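Local coordinates for PHD finger protein 3 (Homo sapiens, PDB 6IC9) that reads the phosphorylated C-terminal repeats of RNA polymerase II through its SPOC domain, and so regulates neuronal gene expression, at residues Arg54-Pro57 with Gln58-Trp61; Trp61-Val64 with Glu65-Ala69; Leu93-Ala96 with Tyr97-Arg101. One frame throughout, in Å; residues are numbered along the deposited sequence.

Contact 1. Residues Arg54-Pro57 with Gln58-Trp61; sequences RISP and QTVW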
loop_
_atom_site.group_PDB
_atom_site.type_symbol
_atom_site.label_atom_id
_atom_site.label_comp_id
_atom_site.label_asym_id
_atom_site.label_seq_id
_atom_site.Cartn_x
_atom_site.Cartn_y
_atom_site.Cartn_z
ATOM N N ARG A 54 1.633 10.285 -6.973
ATOM C CA ARG A 54 1.988 10.439 -5.579
ATOM C C ARG A 54 1.022 11.393 -4.911
ATOM O O ARG A 54 0.367 12.230 -5.558
ATOM C CB ARG A 54 3.427 10.930 -5.433
ATOM C CG ARG A 54 3.651 12.238 -6.124
ATOM C CD ARG A 54 5.133 12.562 -6.341
ATOM N NE ARG A 54 5.238 13.900 -6.926
ATOM C CZ ARG A 54 6.349 14.403 -7.459
ATOM N NH1 ARG A 54 7.464 13.680 -7.503
ATOM N NH2 ARG A 54 6.354 15.653 -7.930
ATOM N N ILE A 55 0.924 11.269 -3.595
ATOM C CA ILE A 55 -0.108 12.010 -2.878
ATOM C C ILE A 55 0.410 12.353 -1.483
ATOM O O ILE A 55 1.193 11.605 -0.894
ATOM C CB ILE A 55 -1.411 11.154 -2.847
ATOM C CG1 ILE A 55 -2.631 11.971 -2.356
ATOM C CG2 ILE A 55 -1.209 9.844 -2.021
ATOM C CD1 ILE A 55 -3.998 11.173 -2.514
ATOM N N SER A 56 -0.045 13.485 -0.940
ATOM C CA SER A 56 0.352 13.893 0.398
ATOM C C SER A 56 -0.235 12.956 1.458
ATOM O O SER A 56 -1.386 12.533 1.340
ATOM C CB SER A 56 -0.114 15.323 0.624
ATOM O OG SER A 56 -0.416 15.508 1.975
ATOM N N PRO A 57 0.535 12.580 2.479
ATOM C CA PRO A 57 -0.011 11.677 3.508
ATOM C C PRO A 57 -1.223 12.252 4.229
ATOM O O PRO A 57 -2.164 11.518 4.518
ATOM C CB PRO A 57 1.176 11.475 4.469
ATOM C CG PRO A 57 2.390 11.634 3.547
ATOM C CD PRO A 57 1.995 12.764 2.604
ATOM N N GLN A 58 -1.233 13.548 4.506
ATOM C CA GLN A 58 -2.387 14.118 5.193
ATOM C C GLN A 58 -3.663 13.991 4.354
ATOM O O GLN A 58 -4.749 13.766 4.904
ATOM C CB GLN A 58 -2.104 15.574 5.555
ATOM C CG GLN A 58 -3.189 16.205 6.422
ATOM C CD GLN A 58 -3.339 15.467 7.744
ATOM O OE1 GLN A 58 -2.359 15.297 8.481
ATOM N NE2 GLN A 58 -4.545 15.009 8.045
ATOM N N THR A 59 -3.557 14.119 3.020
ATOM C CA THR A 59 -4.731 13.935 2.163
ATOM C C THR A 59 -5.279 12.519 2.300
ATOM O O THR A 59 -6.492 12.327 2.423
ATOM C CB THR A 59 -4.383 14.256 0.704
ATOM O OG1 THR A 59 -3.911 15.609 0.625
ATOM C CG2 THR A 59 -5.632 14.129 -0.202
ATOM N N VAL A 60 -4.396 11.512 2.284
ATOM C CA VAL A 60 -4.835 10.132 2.501
ATOM C C VAL A 60 -5.501 9.976 3.865
ATOM O O VAL A 60 -6.534 9.317 3.982
ATOM C CB VAL A 60 -3.640 9.184 2.348
ATOM C CG1 VAL A 60 -4.033 7.724 2.761
ATOM C CG2 VAL A 60 -3.250 9.200 0.869
ATOM N N TRP A 61 -4.877 10.501 4.936
ATOM C CA TRP A 61 -5.460 10.260 6.266
ATOM C C TRP A 61 -6.780 11.006 6.460
ATOM O O TRP A 61 -7.678 10.484 7.111
ATOM C CB TRP A 61 -4.451 10.616 7.374
ATOM C CG TRP A 61 -3.222 9.721 7.232
ATOM C CD1 TRP A 61 -1.929 10.121 7.123
ATOM C CD2 TRP A 61 -3.205 8.284 7.138
ATOM N NE1 TRP A 61 -1.108 9.035 6.986
ATOM C CE2 TRP A 61 -1.864 7.898 6.969
ATOM C CE3 TRP A 61 -4.204 7.293 7.149
ATOM C CZ2 TRP A 61 -1.475 6.552 6.836
ATOM C CZ3 TRP A 61 -3.829 5.953 7.026
ATOM C CH2 TRP A 61 -2.468 5.597 6.869
HETATM O O HOH W 1 0.918 15.399 4.653
#
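I55 and V60 meet methyl to methyl, CG2 of I55 lying 3.6 Å from CG2 of V60, where strand 48-55 of the SPOC domain turns into helix 57-70 with S56 at its N-cap position. CG1 of I55 stands anti to the backbone N (chi1 -169°), which puts CG2 between that N and the carbonyl carbon, and the two side chains cross at about a right angle. CD1 of I55 also skirts CG2 of T59, and both residues pack on the bound CTD peptide. Y104 of strand 104-107 touches both I55 and V60. At the helix start water 1 sits 3.0 Å from S56 OG and takes the N-H of Q58 at 2.8 Å. The bend of Q58 at chi2 (61°) carries its amide to D62, whose OD2 accepts from NE2. The first turn closes with a weak bond from V60 N to S56 O and a sounder one from W61 N to P57 O, 2.9 Å. With CG anti to its carbonyl carbon (chi1 -62°), the W61 indole folds back toward P57, while its NE1 bonds to Y104 OH. Cut back to an alanine, W61 would keep its backbone bond but is likely to leave Y104 OH without that donor and open a gap beside P57, P131 and L151. The indole comes closest to P57 at CD1, 3.0 Å from the carbonyl O, the oxygen approaching obliquely.

Contact 2. Residues Trp61-Val64 with Glu65-Ala69; sequences WDYV and EKIKA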
loop_
_atom_site.group_PDB
_atom_site.type_symbol
_atom_site.label_atom_id
_atom_site.label_comp_id
_atom_site.label_asym_id
_atom_site.label_seq_id
_atom_site.Cartn_x
_atom_site.Cartn_y
_atom_site.Cartn_z
ATOM N N TRP A 61 -4.877 10.501 4.936
ATOM C CA TRP A 61 -5.460 10.260 6.266
ATOM C C TRP A 61 -6.780 11.006 6.460
ATOM O O TRP A 61 -7.678 10.484 7.111
ATOM C CB TRP A 61 -4.451 10.616 7.374
ATOM C CG TRP A 61 -3.222 9.721 7.232
ATOM C CD1 TRP A 61 -1.929 10.121 7.123
ATOM C CD2 TRP A 61 -3.205 8.284 7.138
ATOM N NE1 TRP A 61 -1.108 9.035 6.986
ATOM C CE2 TRP A 61 -1.864 7.898 6.969
ATOM C CE3 TRP A 61 -4.204 7.293 7.149
ATOM C CZ2 TRP A 61 -1.475 6.552 6.836
ATOM C CZ3 TRP A 61 -3.829 5.953 7.026
ATOM C CH2 TRP A 61 -2.468 5.597 6.869
ATOM N N ASP A 62 -6.937 12.193 5.883
ATOM C CA ASP A 62 -8.254 12.840 5.893
ATOM C C ASP A 62 -9.296 11.982 5.171
ATOM O O ASP A 62 -10.399 11.762 5.671
ATOM C CB ASP A 62 -8.167 14.212 5.227
ATOM C CG ASP A 62 -7.371 15.209 6.041
ATOM O OD1 ASP A 62 -7.042 16.297 5.511
ATOM O OD2 ASP A 62 -7.036 14.889 7.188
ATOM N N TYR A 63 -8.927 11.435 4.000
ATOM C CA TYR A 63 -9.824 10.575 3.245
ATOM C C TYR A 63 -10.158 9.303 4.016
ATOM O O TYR A 63 -11.315 8.843 4.028
ATOM C CB TYR A 63 -9.130 10.255 1.913
ATOM C CG TYR A 63 -9.821 9.276 1.046
ATOM C CD1 TYR A 63 -9.117 8.195 0.507
ATOM C CD2 TYR A 63 -11.173 9.414 0.744
ATOM C CE1 TYR A 63 -9.735 7.269 -0.337
ATOM C CE2 TYR A 63 -11.810 8.483 -0.114
ATOM C CZ TYR A 63 -11.093 7.426 -0.630
ATOM O OH TYR A 63 -11.702 6.537 -1.472
ATOM N N VAL A 64 -9.149 8.697 4.651
ATOM C CA VAL A 64 -9.388 7.462 5.385
ATOM C C VAL A 64 -10.382 7.722 6.523
ATOM O O VAL A 64 -11.259 6.894 6.809
ATOM C CB VAL A 64 -8.054 6.883 5.918
ATOM C CG1 VAL A 64 -8.310 5.865 7.051
ATOM C CG2 VAL A 64 -7.195 6.230 4.782
ATOM N N GLU A 65 -10.281 8.889 7.155
ATOM C CA GLU A 65 -11.253 9.245 8.210
ATOM C C GLU A 65 -12.691 9.277 7.680
ATOM O O GLU A 65 -13.618 8.796 8.342
ATOM C CB GLU A 65 -10.845 10.591 8.800
ATOM C CG GLU A 65 -11.757 11.121 9.908
ATOM C CD GLU A 65 -11.129 12.365 10.513
ATOM O OE1 GLU A 65 -11.059 13.407 9.808
ATOM O OE2 GLU A 65 -10.632 12.266 11.652
ATOM N N LYS A 66 -12.899 9.852 6.488
ATOM C CA LYS A 66 -14.235 9.859 5.880
ATOM C C LYS A 66 -14.682 8.463 5.502
ATOM O O LYS A 66 -15.864 8.119 5.643
ATOM C CB LYS A 66 -14.263 10.755 4.635
ATOM C CG LYS A 66 -13.856 12.177 4.890
ATOM C CD LYS A 66 -13.798 13.022 3.601
ATOM C CE LYS A 66 -13.144 14.387 3.929
ATOM N NZ LYS A 66 -12.995 15.316 2.758
ATOM N N ILE A 67 -13.759 7.646 4.990
ATOM C CA ILE A 67 -14.089 6.286 4.616
ATOM C C ILE A 67 -14.620 5.539 5.827
ATOM O O ILE A 67 -15.679 4.908 5.768
ATOM C CB ILE A 67 -12.851 5.579 4.030
ATOM C CG1 ILE A 67 -12.503 6.179 2.656
ATOM C CG2 ILE A 67 -13.117 4.118 3.903
ATOM C CD1 ILE A 67 -13.525 5.772 1.614
ATOM N N LYS A 68 -13.879 5.577 6.931
ATOM C CA LYS A 68 -14.352 4.921 8.150
ATOM C C LYS A 68 -15.714 5.488 8.608
ATOM O O LYS A 68 -16.613 4.726 8.947
ATOM C CB LYS A 68 -13.304 5.063 9.242
ATOM C CG LYS A 68 -12.041 4.257 9.063
ATOM C CD LYS A 68 -11.067 4.726 10.128
ATOM C CE LYS A 68 -9.837 3.842 10.278
ATOM N NZ LYS A 68 -8.928 4.536 11.281
ATOM N N ALA A 69 -15.886 6.813 8.604
ATOM C CA ALA A 69 -17.177 7.404 8.984
ATOM C C ALA A 69 -18.319 6.888 8.115
ATOM O O ALA A 69 -19.450 6.720 8.597
ATOM C CB ALA A 69 -17.122 8.928 8.870
HETATM O O HOH W 2 -11.651 13.912 7.188
#
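The carbonyl O of D62 is gripped twice: K66 N reaches it at 3.3 Å in a long helical bond, and water 2 donates to it at 2.9 Å. The same water donates to E65 OE1 at 2.7 Å, so it ties the glutamate end back to the preceding turn of helix 57-70. On another side of the helix Y63 and I67 make the main side-chain contact. CG1 of I67 rides over one face of the Y63 ring, 3.9 Å from its centroid and 19° off the normal, a CH-pi contact; CD1 follows to 3.6 Å from CE2. With CG1 placed anti to its carbonyl carbon (chi1 -70°), I67 leans back over the tyrosine instead of pointing on along the helix. D116 OD1 and K115 NZ hydrogen-bond the Y63 hydroxyl and hold that end of the ring in place. V64 CG1 lies 4.1 Å from K68 CE, and K68 NZ ends on P131 O. V64 and I67 both rest on I75 of strand 73-82. The result is a helix with two chemistries: its D62-E65 side is polar and watered, while Y63, I67 and the K66 side chain pack on an apolar side chain of the bound peptide.

Contact 3. Residues Leu93-Ala96 with Tyr97-Arg101; sequences LLFA and YFSSR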
loop_
_atom_site.group_PDB
_atom_site.type_symbol
_atom_site.label_atom_id
_atom_site.label_comp_id
_atom_site.label_asym_id
_atom_site.label_seq_id
_atom_site.Cartn_x
_atom_site.Cartn_y
_atom_site.Cartn_z
ATOM N N LEU A 93 14.837 1.362 -4.016
ATOM C CA LEU A 93 14.686 2.610 -4.776
ATOM C C LEU A 93 13.297 3.200 -4.600
ATOM O O LEU A 93 13.141 4.420 -4.449
ATOM C CB LEU A 93 14.914 2.373 -6.272
ATOM C CG LEU A 93 16.366 2.177 -6.670
ATOM C CD1 LEU A 93 16.428 1.574 -8.086
ATOM C CD2 LEU A 93 17.053 3.533 -6.610
ATOM N N LEU A 94 12.273 2.347 -4.651
ATOM C CA LEU A 94 10.911 2.829 -4.515
ATOM C C LEU A 94 10.630 3.322 -3.109
ATOM O O LEU A 94 10.028 4.393 -2.939
ATOM C CB LEU A 94 9.921 1.712 -4.893
ATOM C CG LEU A 94 8.476 2.227 -5.113
ATOM C CD1 LEU A 94 8.422 3.274 -6.179
ATOM C CD2 LEU A 94 7.590 1.031 -5.500
ATOM N N PHE A 95 11.068 2.573 -2.091
ATOM C CA PHE A 95 10.974 3.084 -0.714
ATOM C C PHE A 95 11.617 4.479 -0.593
ATOM O O PHE A 95 11.020 5.403 -0.053
ATOM C CB PHE A 95 11.696 2.132 0.254
ATOM C CG PHE A 95 11.726 2.674 1.670
ATOM C CD1 PHE A 95 12.740 3.484 2.112
ATOM C CD2 PHE A 95 10.664 2.429 2.508
ATOM C CE1 PHE A 95 12.726 4.017 3.423
ATOM C CE2 PHE A 95 10.648 2.959 3.816
ATOM C CZ PHE A 95 11.678 3.742 4.253
ATOM N N ALA A 96 12.849 4.623 -1.092
ATOM C CA ALA A 96 13.565 5.896 -0.996
ATOM C C ALA A 96 12.854 7.000 -1.773
ATOM O O ALA A 96 12.846 8.176 -1.348
ATOM C CB ALA A 96 15.011 5.742 -1.501
ATOM N N TYR A 97 12.284 6.654 -2.920
ATOM C CA TYR A 97 11.570 7.647 -3.722
ATOM C C TYR A 97 10.510 8.336 -2.884
ATOM O O TYR A 97 10.425 9.574 -2.838
ATOM C CB TYR A 97 10.919 6.963 -4.950
ATOM C CG TYR A 97 10.118 7.974 -5.748
ATOM C CD1 TYR A 97 10.695 8.640 -6.797
ATOM C CD2 TYR A 97 8.784 8.295 -5.392
ATOM C CE1 TYR A 97 9.997 9.605 -7.499
ATOM C CE2 TYR A 97 8.082 9.278 -6.063
ATOM C CZ TYR A 97 8.697 9.911 -7.139
ATOM O OH TYR A 97 7.987 10.885 -7.810
ATOM N N PHE A 98 9.644 7.540 -2.252
ATOM C CA PHE A 98 8.534 8.116 -1.504
ATOM C C PHE A 98 8.971 8.598 -0.131
ATOM O O PHE A 98 8.429 9.598 0.389
ATOM C CB PHE A 98 7.401 7.073 -1.348
ATOM C CG PHE A 98 6.653 6.865 -2.613
ATOM C CD1 PHE A 98 5.883 7.899 -3.119
ATOM C CD2 PHE A 98 6.826 5.704 -3.366
ATOM C CE1 PHE A 98 5.229 7.769 -4.338
ATOM C CE2 PHE A 98 6.157 5.563 -4.593
ATOM C CZ PHE A 98 5.379 6.613 -5.080
ATOM N N SER A 99 9.917 7.889 0.511
ATOM C CA SER A 99 10.343 8.323 1.843
ATOM C C SER A 99 10.974 9.703 1.788
ATOM O O SER A 99 10.675 10.564 2.624
ATOM C CB SER A 99 11.353 7.326 2.424
ATOM O OG SER A 99 11.621 7.666 3.762
ATOM N N SER A 100 11.836 9.928 0.796
ATOM C CA SER A 100 12.571 11.193 0.698
ATOM C C SER A 100 11.633 12.362 0.429
ATOM O O SER A 100 11.800 13.446 1.003
ATOM C CB SER A 100 13.645 11.095 -0.409
ATOM O OG SER A 100 13.102 10.862 -1.721
ATOM N N ARG A 101 10.607 12.144 -0.377
ATOM C CA ARG A 101 9.617 13.161 -0.724
ATOM C C ARG A 101 8.449 13.281 0.255
ATOM O O ARG A 101 7.632 14.212 0.109
ATOM C CB ARG A 101 9.094 12.861 -2.141
ATOM C CG ARG A 101 10.191 12.900 -3.217
ATOM C CD ARG A 101 9.725 12.398 -4.578
ATOM N NE ARG A 101 10.723 12.556 -5.629
ATOM C CZ ARG A 101 11.829 11.842 -5.729
ATOM N NH1 ARG A 101 12.106 10.883 -4.826
ATOM N NH2 ARG A 101 12.643 12.070 -6.739
#
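Four successive i to i+4 bonds run through this part of helix 85-101, from L93 O to Y97 N, L94 O to F98 N, F95 O to S99 N and A96 O to S100 N. A96 O takes a second donor as well: S100 OG reaches it at 2.7 Å, beside S100 N at 2.9 Å. The hydroxyl gets there because chi1 of 62° sets OG between the serine's own N and carbonyl carbon, folding it back along the helix. L94 and F98 lie side by side and point the same way, CD1 of L94 touching CE2 of F98 at 3.6 Å. On another flank the F95 ring, CG anti to the backbone N (chi1 175°), passes beneath S99, whose CB stands over its face 4.2 Å from the centroid in a CH-pi contact. Y97 lies between F98 and R101. Its CD2 sits over the centre of the F98 ring, while R101 lays its guanidinium against the tyrosine, Y97 CE1 being 3.4 Å above the guanidinium plane. That flat group is also fixed at its edge, since R101 NH1 gives a bond of 2.9 Å to a lone pair of Y97 O. The far end of the tyrosine leaves the helix, where Y97 OH hydrogen-bonds R54 NH1, and the Y97 side chain packs on a polar side chain of the bound peptide. L94 and F98 turn to M21 and to strand 114-122, where they touch L119 and P121 respectively: this is a helix laid against the beta-sheet of the SPOC domain, with Y97 at the peptide site.

In the fold
From the N terminus, strand 48-55 leads straight into contact 1, which turns the chain into helix 57-70; contact 2 continues along that helix, with centres 11 Å apart. Contact 3 comes later, on helix 85-101, after strand 73-82. None encloses a loop, since each lies within one unbroken stretch of chain; contacts 1 and 2 overlap at W61, contact 3 follows both, and none nests or crosses. R54 brings contacts 1 and 3 into touch, packing on F98 and R101 and so linking the strand end to helix 85-101. Contacts 2 and 3 stay about 12 Å apart at nearest atoms. All three have residues on the bound phosphopeptide, R54 bonding to its modified side chain.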